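Local atomic coordinates of diaminopimelate decarboxylase (Helicobacter pylori, PDB entry 2QGH), a protein that catalyses the pyridoxal-phosphate-dependent decarboxylation of meso-diaminopimelate to L-lysine, the last step of bacterial lysine biosynthesis. Residues Lys55-Leu60 and Gly264-Leu269; Glu183-Phe188 and Lys228-Leu233; Val200-His205 and Ala224-Ser229; Glu218-Val223 and Phe240-Gly245. All blocks are in the same frame, centred on the assembly; numbering follows the deposited sequence.

Interaction 1 of 4, residues Lys55-Leu60 and Gly264-Leu269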
# COMPACT_ATOMS: atom_id res chain seq x y z
N LYS A 55 -14.66 6.39 34.47
CA LYS A 55 -15.98 6.64 35.06
C LYS A 55 -15.90 7.80 36.05
O LYS A 55 -16.83 8.59 36.18
CB LYS A 55 -16.48 5.38 35.77
CG LYS A 55 -16.64 4.18 34.85
CD LYS A 55 -16.81 2.90 35.66
CE LYS A 55 -18.01 2.97 36.58
NZ LYS A 55 -19.28 3.15 35.83
N GLY A 56 -14.76 7.89 36.75
CA GLY A 56 -14.57 8.95 37.72
C GLY A 56 -14.29 10.30 37.07
O GLY A 56 -13.78 11.22 37.71
N ARG A 57 -14.63 10.40 35.78
CA ARG A 57 -14.42 11.62 35.01
C ARG A 57 -15.22 11.64 33.72
O ARG A 57 -15.68 10.60 33.24
CB ARG A 57 -12.95 11.80 34.66
CG ARG A 57 -12.09 12.41 35.74
CD ARG A 57 -11.20 13.49 35.15
NE ARG A 57 -10.30 14.07 36.15
CZ ARG A 57 -9.58 15.17 35.95
NH1 ARG A 57 -9.65 15.81 34.79
NH2 ARG A 57 -8.78 15.62 36.91
N LYS A 58 -15.38 12.83 33.16
CA LYS A 58 -16.09 12.97 31.90
C LYS A 58 -15.04 12.67 30.82
O LYS A 58 -13.93 13.20 30.84
CB LYS A 58 -16.62 14.40 31.75
CG LYS A 58 -17.49 14.64 30.51
CD LYS A 58 -18.19 15.99 30.58
CE LYS A 58 -18.91 16.32 29.27
NZ LYS A 58 -19.92 15.28 28.88
N SER A 59 -15.39 11.78 29.90
CA SER A 59 -14.45 11.43 28.86
C SER A 59 -15.16 11.10 27.55
O SER A 59 -16.35 10.78 27.53
CB SER A 59 -13.58 10.25 29.31
OG SER A 59 -14.36 9.14 29.71
N LEU A 60 -14.40 11.20 26.45
CA LEU A 60 -14.92 10.92 25.13
C LEU A 60 -13.95 10.02 24.39
O LEU A 60 -12.77 10.35 24.26
CB LEU A 60 -15.11 12.22 24.33
CG LEU A 60 -15.65 12.06 22.90
CD1 LEU A 60 -17.02 11.36 22.93
CD2 LEU A 60 -15.76 13.43 22.26
N GLY A 264 -2.68 6.55 35.41
CA GLY A 264 -1.57 7.43 35.09
C GLY A 264 -2.01 8.80 34.61
O GLY A 264 -1.50 9.83 35.08
N ILE A 265 -2.95 8.83 33.67
CA ILE A 265 -3.44 10.08 33.11
C ILE A 265 -4.21 10.90 34.14
O ILE A 265 -4.17 12.13 34.11
CB ILE A 265 -4.31 9.81 31.86
CG1 ILE A 265 -3.42 9.24 30.75
CG2 ILE A 265 -4.97 11.10 31.38
CD1 ILE A 265 -4.17 8.71 29.54
N LEU A 266 -4.92 10.24 35.04
CA LEU A 266 -5.66 10.97 36.06
C LEU A 266 -4.69 11.66 37.01
O LEU A 266 -4.92 12.80 37.40
CB LEU A 266 -6.57 10.03 36.86
CG LEU A 266 -7.77 9.47 36.11
CD1 LEU A 266 -8.55 8.53 37.02
CD2 LEU A 266 -8.65 10.61 35.63
N ASN A 267 -3.60 10.99 37.36
CA ASN A 267 -2.63 11.59 38.26
C ASN A 267 -1.90 12.73 37.55
O ASN A 267 -1.55 13.73 38.17
CB ASN A 267 -1.61 10.56 38.77
CG ASN A 267 -2.25 9.50 39.66
OD1 ASN A 267 -3.11 9.79 40.49
ND2 ASN A 267 -1.81 8.25 39.49
N ALA A 268 -1.67 12.57 36.25
CA ALA A 268 -0.98 13.60 35.49
C ALA A 268 -1.85 14.85 35.36
O ALA A 268 -1.33 15.95 35.14
CB ALA A 268 -0.62 13.07 34.11
N LEU A 269 -3.16 14.68 35.49
CA LEU A 269 -4.11 15.79 35.37
C LEU A 269 -4.51 16.45 36.69
O LEU A 269 -5.58 17.08 36.76
CB LEU A 269 -5.39 15.30 34.68
CG LEU A 269 -5.31 15.04 33.18
CD1 LEU A 269 -6.64 14.52 32.67
CD2 LEU A 269 -4.92 16.33 32.47
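R57 meets L266 and L269 with its side chain from CG outward. The aliphatic portion lies alongside L266, the two side chains sliding past each other in opposite directions, so that CG, CD and NE of R57 all sit near the single methyl CD2 of L266, with R57 NE 3.9 Å from it. Farther out, the guanidinium meets L269, where R57 NH1 is 3.9 Å from the methyl CD1 of L269 and R57 NH2 approaches the carbonyl O of L269 at 3.5 Å, a polar approach, not a hydrogen bond, that comes obliquely to the guanidinium plane. A bend in the arginine at chi2 (-134°) directs the group to this place. The next shell holds the charged end: R57 NH1 donates to the backbone O of L272 and, more weakly, to that of L274. L269 is the first residue past helix 258-268, where the chain turns toward strand 275-278. R57 itself precedes strand 59-64, which pairs with 275-278 through backbone bonds such as those of K58 and L60 with I276. The contact therefore lies where the first and last strands of the TIM-type barrel close the ring. Its chemistry is that of a partly exposed arginine whose methylenes serve as apolar surface, while NH1 bonds to carbonyl oxygens of the turn between helix 258-268 and strand 275-278 and NH2 lies near that of L269.

Interaction 2 of 4, residues Glu183-Phe188 and Lys228-Leu233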
# COMPACT_ATOMS: atom_id res chain seq x y z
N GLU A 183 5.96 27.74 20.39
CA GLU A 183 5.12 28.02 19.23
C GLU A 183 3.64 27.81 19.55
O GLU A 183 2.78 28.56 19.10
CB GLU A 183 5.52 27.13 18.06
CG GLU A 183 4.61 27.25 16.84
CD GLU A 183 5.15 28.18 15.79
OE1 GLU A 183 4.50 28.34 14.73
OE2 GLU A 183 6.24 28.75 16.01
N ALA A 184 3.35 26.77 20.33
CA ALA A 184 1.97 26.46 20.69
C ALA A 184 1.38 27.58 21.54
O ALA A 184 0.25 28.01 21.33
CB ALA A 184 1.91 25.15 21.45
N LEU A 185 2.17 28.05 22.51
CA LEU A 185 1.73 29.12 23.38
C LEU A 185 1.33 30.32 22.54
O LEU A 185 0.31 30.95 22.79
CB LEU A 185 2.85 29.52 24.35
CG LEU A 185 3.11 28.54 25.50
CD1 LEU A 185 4.39 28.91 26.23
CD2 LEU A 185 1.92 28.55 26.45
N GLU A 186 2.13 30.61 21.53
CA GLU A 186 1.86 31.73 20.65
C GLU A 186 0.59 31.49 19.83
O GLU A 186 -0.26 32.37 19.72
CB GLU A 186 3.06 31.96 19.73
CG GLU A 186 2.95 33.22 18.88
CD GLU A 186 4.14 33.44 17.98
OE1 GLU A 186 4.10 34.39 17.17
OE2 GLU A 186 5.13 32.67 18.08
N MET A 187 0.47 30.29 19.27
CA MET A 187 -0.70 29.94 18.47
C MET A 187 -1.99 30.07 19.29
O MET A 187 -3.00 30.59 18.81
CB MET A 187 -0.56 28.52 17.92
CG MET A 187 0.40 28.40 16.74
SD MET A 187 0.81 26.69 16.27
CE MET A 187 -0.76 26.17 15.48
N PHE A 188 -1.94 29.59 20.52
CA PHE A 188 -3.10 29.67 21.40
C PHE A 188 -3.53 31.11 21.65
O PHE A 188 -4.70 31.45 21.51
CB PHE A 188 -2.79 29.00 22.74
CG PHE A 188 -3.30 27.59 22.85
CD1 PHE A 188 -2.42 26.52 22.88
CD2 PHE A 188 -4.66 27.34 22.95
CE1 PHE A 188 -2.89 25.21 23.01
CE2 PHE A 188 -5.15 26.04 23.07
CZ PHE A 188 -4.26 24.97 23.11
N LYS A 228 -2.19 23.84 32.22
CA LYS A 228 -2.38 24.62 33.43
C LYS A 228 -1.93 26.05 33.15
O LYS A 228 -2.56 27.02 33.58
CB LYS A 228 -1.57 24.03 34.59
CG LYS A 228 -1.67 24.86 35.87
CD LYS A 228 -0.91 24.23 37.04
CE LYS A 228 -0.88 25.15 38.27
NZ LYS A 228 -2.23 25.43 38.85
N SER A 229 -0.84 26.17 32.41
CA SER A 229 -0.28 27.46 32.03
C SER A 229 -1.24 28.21 31.11
O SER A 229 -1.44 29.42 31.24
CB SER A 229 1.07 27.25 31.33
OG SER A 229 1.53 28.43 30.70
N LEU A 230 -1.84 27.48 30.17
CA LEU A 230 -2.78 28.05 29.22
C LEU A 230 -4.00 28.65 29.91
O LEU A 230 -4.44 29.75 29.55
CB LEU A 230 -3.24 26.99 28.23
CG LEU A 230 -2.49 26.83 26.90
CD1 LEU A 230 -1.00 27.04 27.09
CD2 LEU A 230 -2.79 25.44 26.35
N ILE A 231 -4.55 27.94 30.88
CA ILE A 231 -5.73 28.42 31.59
C ILE A 231 -5.41 29.70 32.36
O ILE A 231 -6.25 30.57 32.52
CB ILE A 231 -6.29 27.36 32.56
CG1 ILE A 231 -6.66 26.09 31.78
CG2 ILE A 231 -7.51 27.90 33.26
CD1 ILE A 231 -7.24 24.99 32.64
N ALA A 232 -4.17 29.81 32.84
CA ALA A 232 -3.78 31.00 33.59
C ALA A 232 -3.71 32.20 32.65
O ALA A 232 -3.82 33.34 33.09
CB ALA A 232 -2.43 30.77 34.26
N LEU A 233 -3.55 31.94 31.36
CA LEU A 233 -3.47 33.01 30.36
C LEU A 233 -4.80 33.34 29.70
O LEU A 233 -4.83 33.99 28.66
CB LEU A 233 -2.45 32.66 29.27
CG LEU A 233 -0.97 32.57 29.65
CD1 LEU A 233 -0.17 32.19 28.41
CD2 LEU A 233 -0.49 33.90 30.23
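Helices 183-188 and 228-232 run in roughly the same direction, their short axes 11.3 Å apart at closest approach and inclined by 33°, with L185 and L230 nearest in backbone register. L230 fills the gap by sending its two methyls to different partners. One, CD2 of L230, settles over a face of the F188 ring in a CH-pi contact, 3.6 Å from the ring centroid and 22° off the normal; its displacement toward the rim brings it to 3.3 Å from CE1 of F188. The two side chains cross at about a right angle, and the methyl sits over the face off centre. The other, CD1 of L230, meets CD2 of L185 at 3.3 Å, tighter than usual for two carbons. The CB bond of L185 does not aim at the other helix, but the end of its chain comes nearer, and the same CD2 methyl skirts the hydroxyl of S229. Toward the barrel, F188 and L230 both touch V202 of strand 197-203, and both also touch I235, so two neighbouring helices of the barrel's outer ring share one apolar bed. With no hydrogen bond or salt bridge joining the segments, their cohesion comes from dispersion and burial, to which the ring face probably adds a weak electrostatic term.

Interaction 3 of 4, residues Val200-His205 and Ala224-Ser229. With PLP (pyridoxal-5'-phosphate), chain B.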
# COMPACT_ATOMS: atom_id res chain seq x y z
N VAL A 200 -10.33 25.32 22.52
CA VAL A 200 -11.02 24.61 23.59
C VAL A 200 -10.33 23.32 24.01
O VAL A 200 -10.78 22.65 24.94
CB VAL A 200 -12.48 24.29 23.18
CG1 VAL A 200 -13.20 25.57 22.82
CG2 VAL A 200 -12.50 23.33 21.99
N SER A 201 -9.22 22.99 23.37
CA SER A 201 -8.58 21.74 23.71
C SER A 201 -7.09 21.69 23.45
O SER A 201 -6.58 22.43 22.61
CB SER A 201 -9.27 20.63 22.92
OG SER A 201 -8.52 19.44 22.93
N VAL A 202 -6.39 20.84 24.20
CA VAL A 202 -4.96 20.63 24.00
C VAL A 202 -4.92 19.19 23.56
O VAL A 202 -5.75 18.39 24.00
CB VAL A 202 -4.10 20.70 25.29
CG1 VAL A 202 -2.91 21.58 25.04
CG2 VAL A 202 -4.92 21.18 26.46
N HIS A 203 -3.97 18.84 22.70
CA HIS A 203 -3.90 17.47 22.23
C HIS A 203 -2.47 16.98 22.00
O HIS A 203 -1.56 17.78 21.79
CB HIS A 203 -4.74 17.35 20.95
CG HIS A 203 -4.51 16.10 20.17
ND1 HIS A 203 -3.36 15.89 19.43
CD2 HIS A 203 -5.28 15.00 19.99
CE1 HIS A 203 -3.44 14.72 18.82
NE2 HIS A 203 -4.59 14.16 19.15
N PHE A 204 -2.28 15.67 22.08
CA PHE A 204 -0.97 15.08 21.80
C PHE A 204 -1.12 13.61 21.44
O PHE A 204 -2.03 12.92 21.91
CB PHE A 204 -0.01 15.23 22.99
CG PHE A 204 -0.31 14.32 24.16
CD1 PHE A 204 -0.98 14.80 25.28
CD2 PHE A 204 0.10 12.98 24.14
CE1 PHE A 204 -1.22 13.97 26.37
CE2 PHE A 204 -0.15 12.15 25.22
CZ PHE A 204 -0.81 12.65 26.35
N HIS A 205 -0.23 13.14 20.57
CA HIS A 205 -0.22 11.75 20.15
C HIS A 205 1.24 11.43 19.83
O HIS A 205 1.75 11.86 18.80
CB HIS A 205 -1.08 11.54 18.91
CG HIS A 205 -1.13 10.12 18.46
ND1 HIS A 205 -1.89 9.16 19.10
CD2 HIS A 205 -0.43 9.46 17.50
CE1 HIS A 205 -1.65 7.98 18.56
NE2 HIS A 205 -0.77 8.13 17.59
N ALA A 224 -0.01 18.54 30.58
CA ALA A 224 -0.89 18.99 31.65
C ALA A 224 -0.30 20.28 32.21
O ALA A 224 -1.03 21.18 32.64
CB ALA A 224 -0.99 17.94 32.74
N LYS A 225 1.02 20.37 32.19
CA LYS A 225 1.68 21.56 32.69
C LYS A 225 1.41 22.74 31.77
O LYS A 225 1.02 23.82 32.23
CB LYS A 225 3.19 21.32 32.83
CG LYS A 225 3.95 22.48 33.46
CD LYS A 225 5.38 22.08 33.80
CE LYS A 225 6.18 23.24 34.36
NZ LYS A 225 7.55 22.81 34.75
N ILE A 226 1.60 22.55 30.47
CA ILE A 226 1.35 23.63 29.52
C ILE A 226 -0.12 24.04 29.58
O ILE A 226 -0.45 25.23 29.47
CB ILE A 226 1.73 23.22 28.07
CG1 ILE A 226 0.86 22.05 27.62
CG2 ILE A 226 3.19 22.81 28.01
CD1 ILE A 226 1.20 21.52 26.23
N ALA A 227 -1.00 23.06 29.76
CA ALA A 227 -2.43 23.33 29.85
C ALA A 227 -2.72 24.22 31.06
O ALA A 227 -3.41 25.22 30.95
CB ALA A 227 -3.21 22.03 29.98
N LYS A 228 -2.19 23.84 32.22
CA LYS A 228 -2.38 24.62 33.43
C LYS A 228 -1.93 26.05 33.15
O LYS A 228 -2.56 27.02 33.58
CB LYS A 228 -1.57 24.03 34.59
CG LYS A 228 -1.67 24.86 35.87
CD LYS A 228 -0.91 24.23 37.04
CE LYS A 228 -0.88 25.15 38.27
NZ LYS A 228 -2.23 25.43 38.85
N SER A 229 -0.84 26.17 32.41
CA SER A 229 -0.28 27.46 32.03
C SER A 229 -1.24 28.21 31.11
O SER A 229 -1.44 29.42 31.24
CB SER A 229 1.07 27.25 31.33
OG SER A 229 1.53 28.43 30.70
N1 PLP B . -4.94 9.65 17.00
C2 PLP B . -4.00 10.21 16.11
C2A PLP B . -3.89 11.68 15.96
C3 PLP B . -3.18 9.31 15.32
O3 PLP B . -2.26 9.81 14.42
C4 PLP B . -3.31 7.93 15.46
C4A PLP B . -2.24 7.13 14.81
C5 PLP B . -4.25 7.38 16.34
C6 PLP B . -5.06 8.26 17.15
C5A PLP B . -4.66 5.97 16.41
O4P PLP B . -3.72 5.26 17.17
P PLP B . -3.84 3.82 17.39
O1P PLP B . -4.44 2.92 16.27
O2P PLP B . -4.74 3.73 18.70
O3P PLP B . -2.37 3.30 17.65
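V202 meets the helix 224-229 at two successive residues, beginning with I226. Here the methyl CG1 of V202 lies 4.3 Å from CD1 of I226, a loose apolar touch made by the far end of the isoleucine, whose chain extends beyond CG1 with chi2 at -177°. The next residue, A227, offers its short side chain to the other branch of the valine: CG2 of V202 is 4.0 Å from CB of A227, and, consistent with that short side chain, the CA atoms of V202 and A227 come to 6.9 Å. Strand 197-203, helix 213-232 and strand 239-241 form one beta-alpha-beta unit of the TIM-type barrel, so this contact lays a helix against the strand that leads into it. The outer side of the strand carries V202, while its C-terminal end delivers histidines to the cofactor. H205 spreads its ring over pyridoxal-5'-phosphate, with C3 of the cofactor 3.4 Å above the ring plane and over its centre, and its NE2 comes within 3.3 Å of PLP C4A. The backbone N of G244 donates to H205 ND1, a bond that helps fix the rotation of the ring. At the cofactor's methyl C2A, H203 presents its ring edge, with H203 NE2 hydrogen-bonded to E279.

Interaction 4 of 4, residues Glu218-Val223 and Phe240-Gly245. With PLP (pyridoxal-5'-phosphate), chain B.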
# COMPACT_ATOMS: atom_id res chain seq x y z
N GLU A 218 4.69 10.52 30.69
CA GLU A 218 5.58 11.66 30.65
C GLU A 218 4.97 12.75 29.76
O GLU A 218 5.04 13.93 30.08
CB GLU A 218 6.95 11.27 30.10
CG GLU A 218 7.95 12.42 30.07
CD GLU A 218 9.28 12.03 29.43
OE1 GLU A 218 10.13 12.92 29.23
OE2 GLU A 218 9.46 10.83 29.12
N ALA A 219 4.35 12.33 28.67
CA ALA A 219 3.72 13.29 27.76
C ALA A 219 2.51 13.95 28.43
O ALA A 219 2.29 15.15 28.28
CB ALA A 219 3.29 12.58 26.47
N SER A 220 1.73 13.16 29.16
CA SER A 220 0.56 13.69 29.85
C SER A 220 0.94 14.76 30.87
O SER A 220 0.28 15.79 30.97
CB SER A 220 -0.18 12.56 30.56
OG SER A 220 -0.65 11.59 29.64
N GLN A 221 2.01 14.52 31.62
CA GLN A 221 2.46 15.48 32.62
C GLN A 221 2.90 16.78 31.98
O GLN A 221 2.48 17.86 32.38
CB GLN A 221 3.61 14.88 33.42
CG GLN A 221 3.29 13.51 33.99
CD GLN A 221 4.46 12.89 34.72
OE1 GLN A 221 5.61 13.00 34.28
NE2 GLN A 221 4.18 12.22 35.83
N LYS A 222 3.76 16.68 30.97
CA LYS A 222 4.24 17.87 30.29
C LYS A 222 3.11 18.68 29.69
O LYS A 222 3.08 19.89 29.83
CB LYS A 222 5.26 17.49 29.21
CG LYS A 222 6.64 17.17 29.76
CD LYS A 222 6.61 16.02 30.77
CE LYS A 222 7.98 15.74 31.38
NZ LYS A 222 9.01 15.36 30.37
N VAL A 223 2.17 18.01 29.02
CA VAL A 223 1.05 18.71 28.40
C VAL A 223 0.08 19.23 29.45
O VAL A 223 -0.58 20.25 29.25
CB VAL A 223 0.30 17.80 27.39
CG1 VAL A 223 -0.88 18.56 26.78
CG2 VAL A 223 1.26 17.34 26.30
N PHE A 240 -8.91 17.58 27.12
CA PHE A 240 -7.51 17.18 27.22
C PHE A 240 -7.46 15.88 26.41
O PHE A 240 -7.94 14.83 26.86
CB PHE A 240 -7.14 16.91 28.68
CG PHE A 240 -5.65 16.73 28.91
CD1 PHE A 240 -4.81 17.84 29.01
CD2 PHE A 240 -5.09 15.46 29.01
CE1 PHE A 240 -3.45 17.69 29.22
CE2 PHE A 240 -3.73 15.29 29.21
CZ PHE A 240 -2.90 16.41 29.32
N ASP A 241 -6.87 15.94 25.22
CA ASP A 241 -6.80 14.79 24.34
C ASP A 241 -5.45 14.06 24.35
O ASP A 241 -4.44 14.62 23.93
CB ASP A 241 -7.13 15.23 22.92
CG ASP A 241 -7.66 14.10 22.07
OD1 ASP A 241 -7.16 12.97 22.20
OD2 ASP A 241 -8.58 14.36 21.27
N VAL A 242 -5.46 12.81 24.78
CA VAL A 242 -4.24 12.00 24.84
C VAL A 242 -3.98 11.16 23.59
O VAL A 242 -2.98 10.44 23.53
CB VAL A 242 -4.27 11.05 26.06
CG1 VAL A 242 -4.50 11.83 27.34
CG2 VAL A 242 -5.34 10.01 25.87
N GLY A 243 -4.86 11.26 22.60
CA GLY A 243 -4.69 10.49 21.37
C GLY A 243 -4.89 9.00 21.59
O GLY A 243 -5.56 8.58 22.54
N GLY A 244 -4.31 8.19 20.71
CA GLY A 244 -4.42 6.74 20.84
C GLY A 244 -3.03 6.19 21.07
O GLY A 244 -2.26 6.77 21.84
N GLY A 245 -2.69 5.07 20.44
CA GLY A 245 -1.35 4.53 20.59
C GLY A 245 -1.13 3.27 21.39
O GLY A 245 -0.05 2.70 21.33
N1 PLP B . -4.94 9.65 17.00
C2 PLP B . -4.00 10.21 16.11
C2A PLP B . -3.89 11.68 15.96
C3 PLP B . -3.18 9.31 15.32
O3 PLP B . -2.26 9.81 14.42
C4 PLP B . -3.31 7.93 15.46
C4A PLP B . -2.24 7.13 14.81
C5 PLP B . -4.25 7.38 16.34
C6 PLP B . -5.06 8.26 17.15
C5A PLP B . -4.66 5.97 16.41
O4P PLP B . -3.72 5.26 17.17
P PLP B . -3.84 3.82 17.39
O1P PLP B . -4.44 2.92 16.27
O2P PLP B . -4.74 3.73 18.70
O3P PLP B . -2.37 3.30 17.65
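F240 packs against V223 and S220 where strand 239-241 returns from helix 213-232, the second half of a beta-alpha-beta unit in the TIM-type barrel. The apolar part of the contact is led by the valine: its methyl CG1 stands 3.6 Å from CE1 of F240, approaching the ring obliquely. With CG1 anti to the backbone N (chi1 179°), that branch of V223 is the one turned to F240. The phenyl in turn extends from the strand with CG anti to N (chi1 -169°), which carries its outer end up to the helix. A smaller touch joins the same surfaces through the side chains of S220 and V242, both of which also meet I265 of the next helix.

Polar atoms enter at the ring rim. The carbonyl O of S220 lies near the plane of F240, 3.6 Å from CZ, so the partly positive ring edge probably faces the oxygen in a favourable sense, although this is no hydrogen bond. The hydroxyl of S220 is hydrogen-bonded to the backbone O of I216, one turn earlier in its helix.

Beyond the strand the backbone turns into a glycine loop at the cofactor. D241 OD1 accepts from the N of G243 at 2.9 Å, an Asx turn that helps shape the start of the loop. The positive phi values of G243 and G245 suit glycine. G244 lies against the cofactor, its N 3.6 Å from PLP C6, with the phosphate close by. The loop meets that phosphate where the N-H of G245 points almost straight (178°) at PLP O2P, 3.0 Å away.

Overall arrangement
Interactions 3 and 4 are buried, whereas interactions 1 and 2 are partly buried; interaction 2 lies farthest out, about 29 Å from the centre of the chain to its own centre. Helix 213-232 serves three of them: its end meets helix 181-193 in interaction 2, its later half packs on strand 197-203 in interaction 3, and its middle on strand 239-241 in interaction 4. Those two strands are neighbours in the barrel, and both lead to residues at the cofactor. Interaction 1 adjoins interaction 4 through L269 against F240 and A268 against S220, and brings in a partly exposed arginine. Aliphatic packing dominates interaction 3, a methyl-on-ring contact marks interaction 2, and interaction 4 adds a backbone N-H that bonds to the phosphate.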